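Local coordinates for uncharacterized protein (Thermus thermophilus HB8, PDB 4WVC) that probably hydrolyses mannosylglycerate to mannose and glycerate, and glucosylglycerate to glucose and glycerate, at residues Y30-D35 / P70-H75. Sequence-based numbering, arbitrary orientation.
Sequences YQWLWD and PHIVFH. With DGY ((2R)-2,3-dihydroxypropanoic acid), chain E.
Ile72 lies under one face of the Trp32 indole. Its CG1 sits 3.6 Å from the centroid of the five-membered ring, a CH-pi contact. CD1 continues past the rim of the six-membered ring, 3.4 Å from Trp32 CZ2. With chi1 at -58°, CG1 is beside the backbone N and reaches the indole, while CG2, anti to that N, meets Tyr30 CB. Phe74 puts its ring edge against the face of Tyr30, a T-shaped pair. Its CD1 stands over the centre of the tyrosine ring. Gln31 and Val73 form the hydrogen-bonded pair of a short two-stranded antiparallel sheet in a mostly helical GH63 enzyme, a family built on the (alpha/alpha)6 barrel. Strand 31-32 leads through Trp32, the N-cap, into helix 33-43, where Leu33 N donates a hydrogen bond to His71 O. The extended Gln31 chain (CG anti to the backbone N, chi1 -171°) puts OE1 at the His75 ring edge, 3.0 Å from CE1. This buried oxygen has no hydrogen-bond partner; NE2 bonds Ser36. Trp32 NE1 donates to O4 of bound glycerate at 3.0 Å, nearly straight at 166°. Without the indole, as with an alanine here, glycerate O4 would probably lose this donor and Ile72 its aromatic neighbour. His71 brings its ring edge to the same O4, while its ND1 is hydrogen-bonded to Ser99. Tyr81, Arg198, Tyr349 and Asp165, the likely proton donor, also hydrogen-bond the glycerate.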
# COMPACT_ATOMS: atom_id res chain seq x y z
N TYR A 30 -25.50 -3.86 -31.64
CA TYR A 30 -24.20 -3.31 -32.02
C TYR A 30 -23.12 -3.89 -31.09
O TYR A 30 -23.43 -4.63 -30.16
CB TYR A 30 -24.20 -1.78 -31.91
CG TYR A 30 -25.24 -1.02 -32.76
CD1 TYR A 30 -25.23 -1.09 -34.15
CD2 TYR A 30 -26.18 -0.18 -32.16
CE1 TYR A 30 -26.15 -0.39 -34.91
CE2 TYR A 30 -27.10 0.53 -32.91
CZ TYR A 30 -27.10 0.42 -34.30
OH TYR A 30 -28.02 1.14 -35.05
N GLN A 31 -21.86 -3.56 -31.31
CA GLN A 31 -20.82 -3.97 -30.35
C GLN A 31 -20.65 -2.94 -29.24
O GLN A 31 -20.41 -1.78 -29.51
CB GLN A 31 -19.47 -4.16 -31.04
CG GLN A 31 -18.44 -4.79 -30.13
CD GLN A 31 -17.18 -5.15 -30.85
OE1 GLN A 31 -16.87 -4.57 -31.88
NE2 GLN A 31 -16.44 -6.12 -30.33
N TRP A 32 -20.78 -3.38 -27.99
CA TRP A 32 -20.48 -2.55 -26.81
C TRP A 32 -19.11 -2.90 -26.22
O TRP A 32 -18.64 -4.06 -26.28
CB TRP A 32 -21.58 -2.68 -25.75
CG TRP A 32 -22.63 -1.62 -25.79
CD1 TRP A 32 -22.75 -0.56 -24.93
CD2 TRP A 32 -23.72 -1.53 -26.69
NE1 TRP A 32 -23.84 0.20 -25.27
CE2 TRP A 32 -24.46 -0.38 -26.34
CE3 TRP A 32 -24.15 -2.31 -27.78
CZ2 TRP A 32 -25.60 0.01 -27.04
CZ3 TRP A 32 -25.28 -1.92 -28.46
CH2 TRP A 32 -25.99 -0.78 -28.09
N LEU A 33 -18.46 -1.88 -25.67
CA LEU A 33 -17.10 -1.99 -25.16
C LEU A 33 -16.96 -2.96 -23.97
O LEU A 33 -16.30 -4.00 -24.11
CB LEU A 33 -16.55 -0.60 -24.78
CG LEU A 33 -15.07 -0.47 -24.37
CD1 LEU A 33 -14.63 0.98 -24.56
CD2 LEU A 33 -14.82 -0.89 -22.93
N TRP A 34 -17.52 -2.64 -22.80
CA TRP A 34 -17.29 -3.53 -21.63
C TRP A 34 -18.12 -4.77 -21.72
O TRP A 34 -17.75 -5.77 -21.15
CB TRP A 34 -17.43 -2.85 -20.27
CG TRP A 34 -18.80 -2.54 -19.74
CD1 TRP A 34 -19.93 -2.27 -20.46
CD2 TRP A 34 -19.16 -2.37 -18.36
NE1 TRP A 34 -20.97 -1.98 -19.61
CE2 TRP A 34 -20.52 -2.05 -18.32
CE3 TRP A 34 -18.46 -2.50 -17.16
CZ2 TRP A 34 -21.18 -1.82 -17.12
CZ3 TRP A 34 -19.12 -2.29 -15.98
CH2 TRP A 34 -20.45 -1.95 -15.96
N ASP A 35 -19.21 -4.73 -22.49
CA ASP A 35 -19.96 -5.94 -22.83
C ASP A 35 -19.05 -6.92 -23.51
O ASP A 35 -18.97 -8.07 -23.09
CB ASP A 35 -21.20 -5.67 -23.71
CG ASP A 35 -22.31 -4.92 -22.96
OD1 ASP A 35 -22.06 -3.74 -22.59
OD2 ASP A 35 -23.43 -5.49 -22.76
N PRO A 70 -14.35 3.63 -28.12
CA PRO A 70 -15.70 4.13 -27.91
C PRO A 70 -16.60 3.05 -27.34
O PRO A 70 -16.27 1.88 -27.44
CB PRO A 70 -16.17 4.46 -29.34
CG PRO A 70 -15.54 3.39 -30.17
CD PRO A 70 -14.19 3.11 -29.50
N HIS A 71 -17.74 3.45 -26.80
CA HIS A 71 -18.59 2.50 -26.09
C HIS A 71 -19.44 1.63 -27.00
O HIS A 71 -19.84 0.54 -26.61
CB HIS A 71 -19.39 3.20 -24.96
CG HIS A 71 -20.72 3.71 -25.35
ND1 HIS A 71 -20.92 4.56 -26.41
CD2 HIS A 71 -21.94 3.54 -24.77
CE1 HIS A 71 -22.20 4.87 -26.48
NE2 HIS A 71 -22.84 4.28 -25.49
N ILE A 72 -19.73 2.13 -28.20
CA ILE A 72 -20.46 1.35 -29.20
C ILE A 72 -19.74 1.45 -30.53
O ILE A 72 -19.39 2.55 -30.98
CB ILE A 72 -21.90 1.88 -29.44
CG1 ILE A 72 -22.72 1.89 -28.15
CG2 ILE A 72 -22.60 1.04 -30.49
CD1 ILE A 72 -23.96 2.77 -28.20
N VAL A 73 -19.52 0.29 -31.15
CA VAL A 73 -19.12 0.22 -32.55
C VAL A 73 -20.37 -0.13 -33.35
O VAL A 73 -20.91 -1.23 -33.22
CB VAL A 73 -18.04 -0.83 -32.81
CG1 VAL A 73 -17.64 -0.81 -34.28
CG2 VAL A 73 -16.82 -0.55 -31.94
N PHE A 74 -20.83 0.83 -34.15
CA PHE A 74 -22.07 0.68 -34.92
C PHE A 74 -21.86 -0.14 -36.20
O PHE A 74 -21.95 0.40 -37.29
CB PHE A 74 -22.62 2.05 -35.27
CG PHE A 74 -23.01 2.90 -34.09
CD1 PHE A 74 -24.03 2.50 -33.24
CD2 PHE A 74 -22.39 4.13 -33.86
CE1 PHE A 74 -24.41 3.30 -32.16
CE2 PHE A 74 -22.77 4.93 -32.80
CZ PHE A 74 -23.78 4.52 -31.94
N HIS A 75 -21.59 -1.44 -36.07
CA HIS A 75 -21.22 -2.27 -37.22
C HIS A 75 -22.25 -2.31 -38.36
O HIS A 75 -21.90 -2.10 -39.51
CB HIS A 75 -20.91 -3.70 -36.77
CG HIS A 75 -19.54 -3.88 -36.19
ND1 HIS A 75 -19.30 -3.87 -34.83
CD2 HIS A 75 -18.35 -4.11 -36.78
CE1 HIS A 75 -18.01 -4.06 -34.61
NE2 HIS A 75 -17.41 -4.21 -35.78
C1 DGY E . -28.28 1.94 -23.57
O1 DGY E . -29.09 1.70 -22.62
O2 DGY E . -28.60 2.47 -24.66
C2 DGY E . -26.84 1.57 -23.40
O3 DGY E . -26.59 1.28 -22.02
C3 DGY E . -25.96 2.71 -23.89
O4 DGY E . -24.60 2.51 -23.47